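Local coordinates for transcriptional regulator, LacI family (Lactobacillus brevis, PDB 3JY6), which probably acts as a DNA-binding transcription factor, here represented by its domain of the periplasmic binding protein family, at residues V88-D92 and W100-T105; T212-D218 and L229-N235. All coordinates share one frame; numbering follows the deposited sequence.

Overall arrangement
Both contacts are buried pairings of parallel backbone segments, one in each half of a two-lobed chain, on opposite sides of its centre and about 22 Å apart between centres. Contact 1 lies within the six-stranded parallel sheet of the first lobe, where valines and a tryptophan fill the space around regular backbone bonds. Contact 2 continues from the edge of the four-stranded sheet with a single backbone bridge, and side chains, T214 and D218, supply much of its polar bonding. Helix 236-251, which starts just after contact 2, packs against residues of contact 1. Q234 joins the two directly: its NE2 probably hydrogen-bonds D92 OD1 and T105 OG1, across the junction between the lobes.

Contact 1: V88-D92 and W100-T105; sequences VVSVD and WPQVVT
V103 O is met by two groups of 88-92: D92 N makes a nearly straight hydrogen bond of 2.8 Å, and V91 CA adds a weaker CA-H...O contact at 3.3 Å. The parallel pattern continues with V103 N to S90 O at 3.0 Å and S90 N to P101 O at 3.2 Å, the latter lying in the carbonyl plane. It stops at P101, which has no N-H to offer; its CD sits 3.5 Å from V88 O, and that oxygen is taken by Q250 NE2 of helix 236-251. W100 folds back over the strand because its CG stands between backbone N and carbonyl carbon (chi1 39°). V88 CG1 sits over one face of the indole, 3.7 Å from the centroid of the five-membered ring, a CH-pi contact, while S90 CB meets the ring edge 3.4 Å from NE1. A small serine suits this edge, and its OG bonds L69 O on the next strand. V91 and V103, side by side and pointing the same way, are beta-branched residues well suited to strands. Backbone polarity is thus largely paired within an apolar setting, but W100 NE1 is buried without a partner, so packing holds the indole, with P75 and V78 of helix 75-82 joining V88 and S90.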
loop_
_atom_site.group_PDB
_atom_site.type_symbol
_atom_site.label_atom_id
_atom_site.label_comp_id
_atom_site.label_asym_id
_atom_site.label_seq_id
_atom_site.Cartn_x
_atom_site.Cartn_y
_atom_site.Cartn_z
ATOM N N VAL A 88 23.119 -2.003 11.434
ATOM C CA VAL A 88 22.244 -1.252 10.544
ATOM C C VAL A 88 22.485 -1.617 9.089
ATOM O O VAL A 88 23.621 -1.890 8.689
ATOM C CB VAL A 88 22.494 0.277 10.677
ATOM C CG1 VAL A 88 21.535 1.057 9.783
ATOM C CG2 VAL A 88 22.348 0.719 12.149
ATOM N N VAL A 89 21.414 -1.631 8.301
ATOM C CA VAL A 89 21.512 -1.875 6.866
ATOM C C VAL A 89 20.573 -0.856 6.238
ATOM O O VAL A 89 19.450 -0.684 6.702
ATOM C CB VAL A 89 21.049 -3.301 6.443
ATOM C CG1 VAL A 89 21.111 -3.434 4.925
ATOM C CG2 VAL A 89 21.944 -4.351 7.043
ATOM N N SER A 90 21.034 -0.173 5.198
ATOM C CA SER A 90 20.208 0.822 4.523
ATOM C C SER A 90 19.722 0.271 3.174
ATOM O O SER A 90 20.377 -0.566 2.551
ATOM C CB SER A 90 21.007 2.115 4.319
ATOM O OG SER A 90 20.139 3.231 4.213
ATOM N N VAL A 91 18.561 0.732 2.738
ATOM C CA VAL A 91 17.998 0.265 1.480
ATOM C C VAL A 91 17.414 1.378 0.623
ATOM O O VAL A 91 16.793 2.316 1.135
ATOM C CB VAL A 91 16.871 -0.777 1.722
ATOM C CG1 VAL A 91 16.377 -1.341 0.390
ATOM C CG2 VAL A 91 17.380 -1.888 2.621
ATOM N N ASP A 92 17.642 1.261 -0.684
ATOM C CA ASP A 92 17.112 2.187 -1.685
ATOM C C ASP A 92 17.529 3.644 -1.497
ATOM O O ASP A 92 16.764 4.546 -1.816
ATOM C CB ASP A 92 15.577 2.096 -1.684
ATOM C CG ASP A 92 14.949 2.780 -2.884
ATOM O OD1 ASP A 92 15.277 2.396 -4.023
ATOM O OD2 ASP A 92 14.126 3.701 -2.698
ATOM N N TRP A 100 27.425 1.794 6.782
ATOM C CA TRP A 100 26.905 0.442 6.959
ATOM C C TRP A 100 26.617 -0.176 5.594
ATOM O O TRP A 100 26.647 0.518 4.582
ATOM C CB TRP A 100 25.659 0.463 7.859
ATOM C CG TRP A 100 24.738 1.608 7.633
ATOM C CD1 TRP A 100 23.956 1.823 6.538
ATOM C CD2 TRP A 100 24.513 2.720 8.514
ATOM N NE1 TRP A 100 23.246 2.995 6.686
ATOM C CE2 TRP A 100 23.553 3.552 7.896
ATOM C CE3 TRP A 100 24.985 3.067 9.784
ATOM C CZ2 TRP A 100 23.105 4.743 8.480
ATOM C CZ3 TRP A 100 24.536 4.250 10.367
ATOM C CH2 TRP A 100 23.585 5.060 9.724
ATOM N N PRO A 101 26.375 -1.494 5.536
ATOM C CA PRO A 101 26.097 -2.113 4.232
ATOM C C PRO A 101 24.820 -1.546 3.612
ATOM O O PRO A 101 23.909 -1.133 4.334
ATOM C CB PRO A 101 25.942 -3.598 4.571
ATOM C CG PRO A 101 26.696 -3.765 5.886
ATOM C CD PRO A 101 26.362 -2.496 6.623
ATOM N N GLN A 102 24.748 -1.538 2.286
ATOM C CA GLN A 102 23.570 -1.025 1.591
ATOM C C GLN A 102 23.052 -1.925 0.487
ATOM O O GLN A 102 23.807 -2.641 -0.160
ATOM C CB GLN A 102 23.855 0.302 0.915
ATOM C CG GLN A 102 24.195 1.466 1.779
ATOM C CD GLN A 102 24.600 2.616 0.906
ATOM O OE1 GLN A 102 25.657 2.579 0.262
ATOM N NE2 GLN A 102 23.750 3.635 0.837
ATOM N N VAL A 103 21.750 -1.824 0.255
ATOM C CA VAL A 103 21.075 -2.558 -0.798
ATOM C C VAL A 103 20.428 -1.477 -1.658
ATOM O O VAL A 103 19.556 -0.726 -1.201
ATOM C CB VAL A 103 20.000 -3.510 -0.226
ATOM C CG1 VAL A 103 19.271 -4.238 -1.380
ATOM C CG2 VAL A 103 20.659 -4.522 0.706
ATOM N N VAL A 104 20.867 -1.387 -2.907
ATOM C CA VAL A 104 20.344 -0.375 -3.803
ATOM C C VAL A 104 20.031 -0.893 -5.205
ATOM O O VAL A 104 20.373 -2.019 -5.574
ATOM C CB VAL A 104 21.352 0.797 -3.957
ATOM C CG1 VAL A 104 21.772 1.328 -2.599
ATOM C CG2 VAL A 104 22.574 0.329 -4.745
ATOM N N THR A 105 19.399 -0.022 -5.980
ATOM C CA THR A 105 19.031 -0.289 -7.368
ATOM C C THR A 105 20.042 0.450 -8.257
ATOM O O THR A 105 20.596 1.472 -7.858
ATOM C CB THR A 105 17.618 0.277 -7.692
ATOM O OG1 THR A 105 16.646 -0.316 -6.826
ATOM C CG2 THR A 105 17.247 0.009 -9.145
#

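Contact 2: T212-D218 and L229-N235; sequences TATGFAD and LTLITQN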
loop_
_atom_site.group_PDB
_atom_site.type_symbol
_atom_site.label_atom_id
_atom_site.label_comp_id
_atom_site.label_asym_id
_atom_site.label_seq_id
_atom_site.Cartn_x
_atom_site.Cartn_y
_atom_site.Cartn_z
ATOM N N THR A 212 3.766 7.567 -25.434
ATOM C CA THR A 212 3.687 6.368 -24.605
ATOM C C THR A 212 4.080 6.767 -23.174
ATOM O O THR A 212 4.281 7.943 -22.893
ATOM C CB THR A 212 4.614 5.234 -25.144
ATOM O OG1 THR A 212 4.294 4.011 -24.476
ATOM C CG2 THR A 212 6.077 5.557 -24.898
ATOM N N ALA A 213 4.179 5.810 -22.262
ATOM C CA ALA A 213 4.548 6.164 -20.895
ATOM C C ALA A 213 5.169 5.005 -20.157
ATOM O O ALA A 213 4.836 3.853 -20.404
ATOM C CB ALA A 213 3.334 6.663 -20.127
ATOM N N THR A 214 6.059 5.327 -19.227
ATOM C CA THR A 214 6.745 4.328 -18.441
ATOM C C THR A 214 7.114 4.967 -17.109
ATOM O O THR A 214 6.729 6.101 -16.823
ATOM C CB THR A 214 8.033 3.902 -19.149
ATOM O OG1 THR A 214 8.665 2.833 -18.425
ATOM C CG2 THR A 214 8.981 5.097 -19.248
ATOM N N GLY A 215 7.885 4.239 -16.317
ATOM C CA GLY A 215 8.316 4.751 -15.035
ATOM C C GLY A 215 8.708 3.631 -14.091
ATOM O O GLY A 215 8.639 2.448 -14.447
ATOM N N PHE A 216 9.137 4.016 -12.892
ATOM C CA PHE A 216 9.506 3.057 -11.858
ATOM C C PHE A 216 8.214 2.789 -11.101
ATOM O O PHE A 216 7.669 3.690 -10.459
ATOM C CB PHE A 216 10.561 3.662 -10.934
ATOM C CG PHE A 216 11.908 3.820 -11.580
ATOM C CD1 PHE A 216 12.943 2.938 -11.278
ATOM C CD2 PHE A 216 12.140 4.845 -12.498
ATOM C CE1 PHE A 216 14.195 3.073 -11.883
ATOM C CE2 PHE A 216 13.382 4.985 -13.103
ATOM C CZ PHE A 216 14.414 4.098 -12.796
ATOM N N ALA A 217 7.722 1.556 -11.201
ATOM C CA ALA A 217 6.481 1.153 -10.558
ATOM C C ALA A 217 6.462 -0.360 -10.395
ATOM O O ALA A 217 6.851 -1.084 -11.302
ATOM C CB ALA A 217 5.297 1.593 -11.411
ATOM N N ASP A 218 6.000 -0.838 -9.244
ATOM C CA ASP A 218 5.958 -2.275 -9.003
ATOM C C ASP A 218 4.547 -2.847 -8.857
ATOM O O ASP A 218 4.353 -4.059 -8.966
ATOM C CB ASP A 218 6.817 -2.614 -7.780
ATOM C CG ASP A 218 8.300 -2.331 -8.015
ATOM O OD1 ASP A 218 8.950 -3.109 -8.756
ATOM O OD2 ASP A 218 8.816 -1.324 -7.475
ATOM N N LEU A 229 1.314 -1.092 -20.889
ATOM C CA LEU A 229 2.515 -0.254 -20.683
ATOM C C LEU A 229 3.741 -0.990 -20.270
ATOM O O LEU A 229 3.711 -2.109 -19.760
ATOM C CB LEU A 229 2.313 0.938 -19.701
ATOM C CG LEU A 229 1.309 1.872 -20.401
ATOM C CD1 LEU A 229 0.874 2.863 -19.358
ATOM C CD2 LEU A 229 1.889 2.544 -21.664
ATOM N N THR A 230 4.863 -0.402 -20.633
ATOM C CA THR A 230 6.112 -1.057 -20.308
ATOM C C THR A 230 6.724 -0.348 -19.116
ATOM O O THR A 230 7.048 0.850 -19.185
ATOM C CB THR A 230 7.054 -1.060 -21.519
ATOM O OG1 THR A 230 6.933 -2.330 -22.227
ATOM C CG2 THR A 230 8.514 -0.779 -21.050
ATOM N N LEU A 231 6.892 -1.068 -18.010
ATOM C CA LEU A 231 7.446 -0.439 -16.805
ATOM C C LEU A 231 8.718 -1.007 -16.189
ATOM O O LEU A 231 9.139 -2.132 -16.477
ATOM C CB LEU A 231 6.374 -0.420 -15.720
ATOM C CG LEU A 231 4.949 0.011 -16.194
ATOM C CD1 LEU A 231 3.957 -0.498 -15.131
ATOM C CD2 LEU A 231 4.862 1.564 -16.445
ATOM N N ILE A 232 9.342 -0.211 -15.321
ATOM C CA ILE A 232 10.566 -0.648 -14.653
ATOM C C ILE A 232 10.279 -1.049 -13.211
ATOM O O ILE A 232 9.769 -0.249 -12.427
ATOM C CB ILE A 232 11.639 0.448 -14.634
ATOM C CG1 ILE A 232 11.857 0.991 -16.040
ATOM C CG2 ILE A 232 12.962 -0.153 -14.130
ATOM C CD1 ILE A 232 12.513 2.363 -16.055
ATOM N N THR A 233 10.596 -2.289 -12.858
ATOM C CA THR A 233 10.333 -2.749 -11.501
ATOM C C THR A 233 11.626 -2.833 -10.727
ATOM O O THR A 233 12.635 -3.280 -11.260
ATOM C CB THR A 233 9.669 -4.148 -11.466
ATOM O OG1 THR A 233 10.593 -5.132 -11.953
ATOM C CG2 THR A 233 8.424 -4.170 -12.345
ATOM N N GLN A 234 11.592 -2.390 -9.473
ATOM C CA GLN A 234 12.770 -2.446 -8.612
ATOM C C GLN A 234 12.932 -3.755 -7.839
ATOM O O GLN A 234 13.983 -3.973 -7.248
ATOM C CB GLN A 234 12.748 -1.301 -7.609
ATOM C CG GLN A 234 13.421 -0.046 -8.083
ATOM C CD GLN A 234 13.308 1.058 -7.059
ATOM O OE1 GLN A 234 12.273 1.729 -6.947
ATOM N NE2 GLN A 234 14.370 1.244 -6.284
ATOM N N ASN A 235 11.908 -4.616 -7.846
ATOM C CA ASN A 235 11.963 -5.890 -7.119
ATOM C C ASN A 235 12.065 -5.597 -5.610
ATOM O O ASN A 235 12.950 -6.113 -4.940
ATOM C CB ASN A 235 13.214 -6.694 -7.522
ATOM C CG ASN A 235 13.078 -7.391 -8.863
ATOM O OD1 ASN A 235 14.071 -7.591 -9.581
ATOM N ND2 ASN A 235 11.861 -7.791 -9.200
#
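T214 swings OG1 away from its own N (chi1 -175°), which carries the hydroxyl to T230 O, and D218, whose CG lies beside its own N (chi1 -65°), brings OD1 to the start of helix 236-251. The first bond is 2.7 Å from T214 OG1 to T230 O, which lets a side chain do the work of a backbone donor. Between these points the main chains meet directly: I232 N bonds G215 O at 2.9 Å, and A217 N bonds I232 O at 3.0 Å. Only glycine fits readily at G215, since at its backbone angles a CB would be jammed against the preceding carbonyl. I232 CD1 lies over one face of the F216 ring, offset toward the rim and 4.2 Å from the centroid, while Q234 CG comes to the ring's edge; R142 adds a cation-pi contact. D218 OD1 accepts two weak bonds, from Q234 N at 2.8 Å and N235 N at 3.4 Å. N235 is the N-cap residue, so the nearby helix end probably stabilises the carboxylate's negative charge. Exchanging D218 for an alanine would probably leave both of those N-H groups without this acceptor and free the turn before the helix to shift. The chain's passage from the second lobe through 231-235 into helix 236-251, which packs on the first lobe, is consistent with one of the interlobe crossovers that form the hinge of the LacI/periplasmic-binding-protein fold.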